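Local atomic coordinates of pyruvate kinase 1 (Trypanosoma brucei brucei, PDB entry 4KCT), a protein that catalyses the final step of glycolysis, phosphoryl transfer from phosphoenolpyruvate to ADP to give pyruvate, and also has an intrinsic decarboxylase activity. Residues H481-H484 against P490-T493; L398-T403 against K452-R457; S383-S388 against V476-H481. All coordinates share one frame; numbering follows the deposited sequence.

Contact 1 (H481-H484 against P490-T493); sequences HADH and PNQT. With FDP (2,6-di-O-phosphono-beta-D-fructofuranose), chain F.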
# COMPACT_ATOMS: atom_id res chain seq x y z
N HIS A 481 -20.37 19.52 15.71
CA HIS A 481 -20.46 20.19 17.03
C HIS A 481 -20.86 19.16 18.05
O HIS A 481 -20.77 17.97 17.79
CB HIS A 481 -21.44 21.38 17.00
CG HIS A 481 -22.81 21.05 16.44
ND1 HIS A 481 -23.76 20.38 17.16
CD2 HIS A 481 -23.41 21.41 15.23
CE1 HIS A 481 -24.89 20.27 16.41
NE2 HIS A 481 -24.70 20.93 15.26
N ALA A 482 -21.33 19.59 19.23
CA ALA A 482 -21.78 18.58 20.23
C ALA A 482 -23.28 18.33 20.12
O ALA A 482 -24.01 19.12 19.49
CB ALA A 482 -21.41 19.00 21.64
N ASP A 483 -23.72 17.17 20.61
CA ASP A 483 -25.15 16.92 20.72
C ASP A 483 -25.70 17.74 21.89
O ASP A 483 -25.02 18.66 22.39
CB ASP A 483 -25.46 15.42 20.87
CG ASP A 483 -24.92 14.83 22.20
OD1 ASP A 483 -24.66 15.62 23.14
OD2 ASP A 483 -24.73 13.59 22.27
N HIS A 484 -26.96 17.54 22.22
CA HIS A 484 -27.60 18.46 23.16
C HIS A 484 -27.12 18.38 24.58
O HIS A 484 -27.29 19.31 25.33
CB HIS A 484 -29.12 18.40 23.07
CG HIS A 484 -29.67 19.04 21.81
ND1 HIS A 484 -31.00 19.05 21.51
CD2 HIS A 484 -29.02 19.66 20.73
CE1 HIS A 484 -31.19 19.63 20.30
NE2 HIS A 484 -29.98 20.00 19.82
N PRO A 490 -16.68 18.55 20.51
CA PRO A 490 -17.73 18.08 19.60
C PRO A 490 -17.77 16.53 19.57
O PRO A 490 -16.73 15.89 19.40
CB PRO A 490 -17.29 18.62 18.24
CG PRO A 490 -15.76 18.57 18.33
CD PRO A 490 -15.46 18.97 19.79
N ASN A 491 -18.95 15.95 19.76
CA ASN A 491 -19.07 14.48 19.69
C ASN A 491 -19.97 14.03 18.55
O ASN A 491 -20.36 12.87 18.50
CB ASN A 491 -19.61 13.92 21.02
CG ASN A 491 -21.09 14.20 21.23
OD1 ASN A 491 -21.57 15.31 20.95
ND2 ASN A 491 -21.85 13.16 21.64
N GLN A 492 -20.30 14.94 17.64
CA GLN A 492 -21.36 14.68 16.66
C GLN A 492 -20.93 15.23 15.29
O GLN A 492 -20.40 16.33 15.21
CB GLN A 492 -22.66 15.39 17.12
CG GLN A 492 -23.80 15.26 16.12
CD GLN A 492 -25.06 15.95 16.59
OE1 GLN A 492 -25.43 17.03 16.09
NE2 GLN A 492 -25.72 15.35 17.55
N THR A 493 -21.20 14.48 14.21
CA THR A 493 -21.10 15.00 12.83
C THR A 493 -22.40 14.70 12.13
O THR A 493 -22.95 13.59 12.29
CB THR A 493 -20.04 14.21 12.02
OG1 THR A 493 -18.89 13.94 12.82
CG2 THR A 493 -19.62 14.99 10.75
P1 FDP F . -20.81 24.73 22.72
O1P FDP F . -21.92 24.27 21.80
O2P FDP F . -20.42 26.17 22.46
O3P FDP F . -21.01 24.37 24.19
O1 FDP F . -19.44 22.25 24.63
C1 FDP F . -19.92 21.77 23.37
C2 FDP F . -19.20 22.50 22.25
O2 FDP F . -19.47 23.93 22.26
C3 FDP F . -19.49 21.93 20.87
O3 FDP F . -20.78 22.31 20.40
C4 FDP F . -18.39 22.58 20.06
O4 FDP F . -18.19 21.96 18.77
C5 FDP F . -17.20 22.40 20.98
O5 FDP F . -17.77 22.32 22.34
C6 FDP F . -16.23 23.57 20.86
O6 FDP F . -15.01 23.19 21.51
P2 FDP F . -13.68 24.09 21.25
O4P FDP F . -13.35 23.88 19.76
O5P FDP F . -14.12 25.48 21.60
O6P FDP F . -12.65 23.49 22.17

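Contact 2 (L398-T403 against K452-R457); sequences LVLSNT and KDKEKR. With FDP (2,6-di-O-phosphono-beta-D-fructofuranose), chain F.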
# COMPACT_ATOMS: atom_id res chain seq x y z
N LEU A 398 -18.58 22.71 8.37
CA LEU A 398 -18.96 23.74 9.31
C LEU A 398 -18.68 23.18 10.70
O LEU A 398 -19.07 22.05 10.99
CB LEU A 398 -20.47 24.04 9.15
CG LEU A 398 -21.16 24.95 10.16
CD1 LEU A 398 -20.45 26.28 10.24
CD2 LEU A 398 -22.60 25.16 9.69
N VAL A 399 -17.96 23.93 11.54
CA VAL A 399 -17.64 23.48 12.89
C VAL A 399 -17.89 24.62 13.89
O VAL A 399 -17.63 25.79 13.58
CB VAL A 399 -16.16 22.99 13.01
CG1 VAL A 399 -15.17 24.10 12.62
CG2 VAL A 399 -15.86 22.43 14.42
N LEU A 400 -18.52 24.30 15.02
CA LEU A 400 -18.62 25.27 16.14
C LEU A 400 -17.39 25.15 17.03
O LEU A 400 -17.06 24.05 17.49
CB LEU A 400 -19.89 25.01 16.97
CG LEU A 400 -21.18 25.65 16.43
CD1 LEU A 400 -21.33 25.40 14.94
CD2 LEU A 400 -22.40 25.11 17.19
N SER A 401 -16.63 26.24 17.16
CA SER A 401 -15.44 26.20 18.00
C SER A 401 -15.30 27.51 18.71
O SER A 401 -15.35 28.56 18.09
CB SER A 401 -14.18 25.92 17.17
OG SER A 401 -13.06 25.75 18.04
N ASN A 402 -15.17 27.46 20.03
CA ASN A 402 -15.00 28.67 20.82
C ASN A 402 -13.54 29.00 21.08
O ASN A 402 -13.15 30.18 21.01
CB ASN A 402 -15.78 28.54 22.14
CG ASN A 402 -17.24 28.20 21.90
OD1 ASN A 402 -17.92 28.86 21.10
ND2 ASN A 402 -17.69 27.10 22.48
N THR A 403 -12.72 27.97 21.26
CA THR A 403 -11.29 28.19 21.54
C THR A 403 -10.48 28.13 20.24
O THR A 403 -9.30 28.43 20.23
CB THR A 403 -10.72 27.12 22.49
OG1 THR A 403 -10.76 25.83 21.85
CG2 THR A 403 -11.52 27.07 23.81
N LYS A 452 -27.74 27.05 23.32
CA LYS A 452 -27.39 25.72 23.86
C LYS A 452 -27.63 24.61 22.86
O LYS A 452 -26.90 23.62 22.84
CB LYS A 452 -28.18 25.42 25.15
CG LYS A 452 -27.59 26.03 26.41
CD LYS A 452 -28.32 25.51 27.64
CE LYS A 452 -27.34 24.98 28.69
NZ LYS A 452 -27.47 25.70 29.99
N ASP A 453 -28.69 24.74 22.07
CA ASP A 453 -29.01 23.72 21.07
C ASP A 453 -28.34 23.91 19.71
O ASP A 453 -28.65 23.18 18.76
CB ASP A 453 -30.52 23.51 20.93
CG ASP A 453 -31.22 24.64 20.16
OD1 ASP A 453 -32.47 24.61 20.12
OD2 ASP A 453 -30.56 25.55 19.59
N LYS A 454 -27.39 24.85 19.64
CA LYS A 454 -26.53 25.06 18.45
C LYS A 454 -27.22 25.62 17.22
O LYS A 454 -26.57 25.92 16.22
CB LYS A 454 -25.74 23.77 18.05
CG LYS A 454 -25.62 22.70 19.12
CD LYS A 454 -24.61 23.11 20.14
CE LYS A 454 -24.45 22.04 21.22
NZ LYS A 454 -24.06 22.73 22.48
N GLU A 455 -28.54 25.69 17.24
CA GLU A 455 -29.29 26.01 16.01
C GLU A 455 -29.01 27.42 15.43
O GLU A 455 -28.96 27.59 14.21
CB GLU A 455 -30.79 25.82 16.23
CG GLU A 455 -31.19 24.38 16.52
CD GLU A 455 -30.89 23.46 15.34
OE1 GLU A 455 -30.72 22.24 15.56
OE2 GLU A 455 -30.78 23.95 14.20
N LYS A 456 -28.84 28.42 16.29
CA LYS A 456 -28.55 29.77 15.81
C LYS A 456 -27.17 29.82 15.16
O LYS A 456 -26.98 30.44 14.11
CB LYS A 456 -28.62 30.80 16.95
CG LYS A 456 -30.04 31.05 17.45
CD LYS A 456 -30.04 31.82 18.76
CE LYS A 456 -31.46 32.13 19.21
NZ LYS A 456 -31.41 33.12 20.31
N ARG A 457 -26.20 29.19 15.80
CA ARG A 457 -24.88 29.17 15.23
C ARG A 457 -24.80 28.39 13.94
O ARG A 457 -24.11 28.80 13.01
CB ARG A 457 -23.85 28.67 16.26
CG ARG A 457 -23.48 29.76 17.25
CD ARG A 457 -22.65 29.21 18.38
NE ARG A 457 -23.37 28.22 19.18
CZ ARG A 457 -22.77 27.39 20.02
NH1 ARG A 457 -21.43 27.36 20.08
NH2 ARG A 457 -23.50 26.58 20.80
P1 FDP F . -20.81 24.73 22.72
O1P FDP F . -21.92 24.27 21.80
O2P FDP F . -20.42 26.17 22.46
O3P FDP F . -21.01 24.37 24.19
O1 FDP F . -19.44 22.25 24.63
C1 FDP F . -19.92 21.77 23.37
C2 FDP F . -19.20 22.50 22.25
O2 FDP F . -19.47 23.93 22.26
C3 FDP F . -19.49 21.93 20.87
O3 FDP F . -20.78 22.31 20.40
C4 FDP F . -18.39 22.58 20.06
O4 FDP F . -18.19 21.96 18.77
C5 FDP F . -17.20 22.40 20.98
O5 FDP F . -17.77 22.32 22.34
C6 FDP F . -16.23 23.57 20.86
O6 FDP F . -15.01 23.19 21.51
P2 FDP F . -13.68 24.09 21.25
O4P FDP F . -13.35 23.88 19.76
O5P FDP F . -14.12 25.48 21.60
O6P FDP F . -12.65 23.49 22.17
O HOH W 1 -19.24 28.47 18.68

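Contact 3 (S383-S388 against V476-H481); sequences SSAVAS and VVVVVH. With FDP (2,6-di-O-phosphono-beta-D-fructofuranose), chain F.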
# COMPACT_ATOMS: atom_id res chain seq x y z
N SER A 383 -11.84 13.51 12.38
CA SER A 383 -11.24 12.78 11.28
C SER A 383 -12.27 12.03 10.43
O SER A 383 -12.20 12.07 9.19
CB SER A 383 -10.15 11.82 11.78
OG SER A 383 -10.70 10.73 12.45
N SER A 384 -13.32 11.50 11.05
CA SER A 384 -14.36 10.83 10.28
C SER A 384 -15.27 11.84 9.57
O SER A 384 -15.83 11.54 8.52
CB SER A 384 -15.17 9.88 11.17
OG SER A 384 -14.40 8.73 11.49
N ALA A 385 -15.42 13.04 10.14
CA ALA A 385 -16.13 14.13 9.44
C ALA A 385 -15.43 14.47 8.13
O ALA A 385 -16.08 14.62 7.09
CB ALA A 385 -16.24 15.37 10.31
N VAL A 386 -14.10 14.60 8.17
CA VAL A 386 -13.34 14.88 6.94
C VAL A 386 -13.47 13.72 5.94
O VAL A 386 -13.66 13.95 4.74
CB VAL A 386 -11.83 15.18 7.23
CG1 VAL A 386 -11.04 15.24 5.92
CG2 VAL A 386 -11.70 16.49 7.98
N ALA A 387 -13.38 12.49 6.43
CA ALA A 387 -13.62 11.34 5.56
C ALA A 387 -14.97 11.44 4.85
O ALA A 387 -15.07 11.18 3.63
CB ALA A 387 -13.48 10.02 6.34
N SER A 388 -16.03 11.74 5.61
CA SER A 388 -17.36 11.82 5.02
C SER A 388 -17.46 12.94 3.98
O SER A 388 -18.12 12.78 2.97
CB SER A 388 -18.46 11.94 6.10
OG SER A 388 -18.38 13.16 6.83
N VAL A 476 -24.37 19.40 -0.13
CA VAL A 476 -24.11 18.80 1.18
C VAL A 476 -23.03 19.58 1.94
O VAL A 476 -22.00 19.91 1.38
CB VAL A 476 -23.68 17.32 1.06
CG1 VAL A 476 -23.69 16.65 2.44
CG2 VAL A 476 -24.58 16.58 0.12
N VAL A 477 -23.26 19.81 3.23
CA VAL A 477 -22.23 20.38 4.11
C VAL A 477 -22.06 19.45 5.30
O VAL A 477 -23.04 18.86 5.77
CB VAL A 477 -22.66 21.76 4.63
CG1 VAL A 477 -21.70 22.26 5.70
CG2 VAL A 477 -22.70 22.75 3.48
N VAL A 478 -20.82 19.21 5.72
CA VAL A 478 -20.57 18.36 6.89
C VAL A 478 -20.47 19.25 8.12
O VAL A 478 -19.66 20.19 8.15
CB VAL A 478 -19.27 17.52 6.73
CG1 VAL A 478 -19.07 16.63 7.98
CG2 VAL A 478 -19.35 16.67 5.45
N VAL A 479 -21.29 18.97 9.13
CA VAL A 479 -21.48 19.90 10.26
C VAL A 479 -21.06 19.19 11.54
O VAL A 479 -21.61 18.15 11.89
CB VAL A 479 -22.94 20.32 10.39
CG1 VAL A 479 -23.14 21.28 11.57
CG2 VAL A 479 -23.43 20.94 9.08
N VAL A 480 -20.15 19.81 12.28
CA VAL A 480 -19.54 19.18 13.44
C VAL A 480 -19.77 20.08 14.66
O VAL A 480 -19.41 21.27 14.65
CB VAL A 480 -18.03 19.00 13.24
CG1 VAL A 480 -17.36 18.48 14.53
CG2 VAL A 480 -17.75 18.06 12.04
N HIS A 481 -20.37 19.52 15.71
CA HIS A 481 -20.46 20.19 17.03
C HIS A 481 -20.86 19.16 18.05
O HIS A 481 -20.77 17.97 17.79
CB HIS A 481 -21.44 21.38 17.00
CG HIS A 481 -22.81 21.05 16.44
ND1 HIS A 481 -23.76 20.38 17.16
CD2 HIS A 481 -23.41 21.41 15.23
CE1 HIS A 481 -24.89 20.27 16.41
NE2 HIS A 481 -24.70 20.93 15.26
P1 FDP F . -20.81 24.73 22.72
O1P FDP F . -21.92 24.27 21.80
O2P FDP F . -20.42 26.17 22.46
O3P FDP F . -21.01 24.37 24.19
O1 FDP F . -19.44 22.25 24.63
C1 FDP F . -19.92 21.77 23.37
C2 FDP F . -19.20 22.50 22.25
O2 FDP F . -19.47 23.93 22.26
C3 FDP F . -19.49 21.93 20.87
O3 FDP F . -20.78 22.31 20.40
C4 FDP F . -18.39 22.58 20.06
O4 FDP F . -18.19 21.96 18.77
C5 FDP F . -17.20 22.40 20.98
O5 FDP F . -17.77 22.32 22.34
C6 FDP F . -16.23 23.57 20.86
O6 FDP F . -15.01 23.19 21.51
P2 FDP F . -13.68 24.09 21.25
O4P FDP F . -13.35 23.88 19.76
O5P FDP F . -14.12 25.48 21.60
O6P FDP F . -12.65 23.49 22.17

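Contact 1 (H481-H484 against P490-T493)
H481 and Q492 form an antiparallel hydrogen-bonded pair at the loop end of a beta-hairpin, whose connecting loop closes over the allosteric sugar bisphosphate. H481 N donates to Q492 O at 3.2 Å, while the return bond from Q492 N to H481 O is weak. Followed outward, Q492 has its CB 3.3 Å from H481 O; CG then leaves anti to the backbone N (chi1 176°), and the extended chain runs alongside the histidine, pointing the same way. At the tip OE1 comes obliquely to H481 CE1, at 3.3 Å, with amide and ring planes well turned from each other, and NE2 lies near D483 CB. The imidazole is fixed on two sides: ND1 donates to A482 O at 2.7 Å and NE2 is hydrogen-bonded to R494 of the same chain.

N491 grips the start of the loop with both ends of its amide; ND2 also donates to L495 O of the second subunit. OD1 takes the N-H of D483 at 2.9 Å, within its own carbonyl plane. The carboxylate of D483 also accepts from the backbone N of S485 and V486 through OD1 and forms a salt bridge with R494 of the second subunit. Facing the ligand, A482 N donates to FDP O3 at 3.0 Å. N491 ND2 reaches D483 OD2 at 3.0 Å from above the carboxylate plane, the two flat groups standing 82° apart.

Contact 2 (L398-T403 against K452-R457)
The CD2 methyl of L400 sits over the centre of one face of the R457 guanidinium, 3.7 Å from R457 CZ. The leucine comes from the end of strand 396-400 and the arginine from the first turn of helix 455-467, their side chains crossing obliquely. The same methyl also touches K454 CB at 3.7 Å, so one branch of L400 packs against the side chains of both basic residues.

With a face taken up by the methyl, the arginine uses its edge for the anion. NH1 and NH2 form a two-pronged grip on the phosphate on O2 of the sugar, NH1 to FDP O2P at 2.8 Å and NH2 to FDP O1P at 3.0 Å, with the phosphorus in the guanidinium plane. A bend at chi3 (-64°) turns the head toward the phosphate, and a salt bridge from NE to D451 helps to fix its rotation. K454 joins at the same phosphate, its NZ donating to FDP O1P at 2.7 Å and to K452 O.

N402 approaches R457 at about a right angle, yet their amide and guanidinium planes are only 18° apart. ND2 donates to FDP O2P at 2.9 Å, whereas OD1 is bonded to T424 and linked to R457 NH1 by a water. Beyond it the chain turns to the phosphate on O6: the N-H groups of N402 and T403 both point at FDP O5P, and S401 OG donates to FDP O4P at 2.6 Å. Backbone N-H groups and hydroxyls at one end of the sugar, cationic side chains with the N402 amide at the other, form much of the allosteric bisphosphate site of the pyruvate kinase C-terminal domain.

Contact 3 (S383-S388 against V476-H481)
Helix-on-sheet packing in the C-terminal alpha/beta domain brings A385, on helix 377-392, against V478 and V480 of strand 476-481. The short segments run almost exactly antiparallel, at 175°, with their axes 8.8 Å apart. The CB of A385 sits between V478 and V480, 3.5 Å from V480 CG2 and 3.9 Å from V478 CG1. Both valines hold CG1 anti to the backbone N (chi1 -179° for V478), but they do not offer the same branch. V480 meets the alanine with CG2, the methyl beside its own N, V478 with CG1, the methyl anti to its N.

The strand is an inner one of a mixed sheet, hydrogen-bonded in parallel to strand 396-400 and antiparallel to strand 492-497, and the helix leads directly into the first of these. V478 and V480 point to the helix, while V479 between them points away. One turn further along the helix, in one of two modelled conformers and so less certain, S388 OG donates back to A385 O at 2.7 Å and rests against V478 CG1. V478 CG1 lies 3.7 Å from A385 O, close to the peptide backbone of the helix. V381, a turn earlier than A385, touches V480 as well. At the subunit interface S384, also modelled in two conformers, donates through OG to S384 O of the second subunit.

All three contacts are buried in the C-terminal alpha/beta domain and reach one mixed sheet, but their chemistry changes with place. Contact 3 lies between helix and strand and is mostly apolar. Contacts 1 and 2 gather at the end of the sheet, where the bound bisphosphate is held by polar groups; contact 2 supplies the cationic groups, contact 1 one backbone N-H, its other bonds joining loop to strand. Strand 476-481 joins them: H481 belongs to contacts 1 and 3, and K454 CG of contact 2 lies 3.6 Å from H481 ND1. T493 CG2 of contact 1 reaches A385 CB of contact 3 at 3.4 Å. Contacts 1 and 3, unlike contact 2, touch the second subunit.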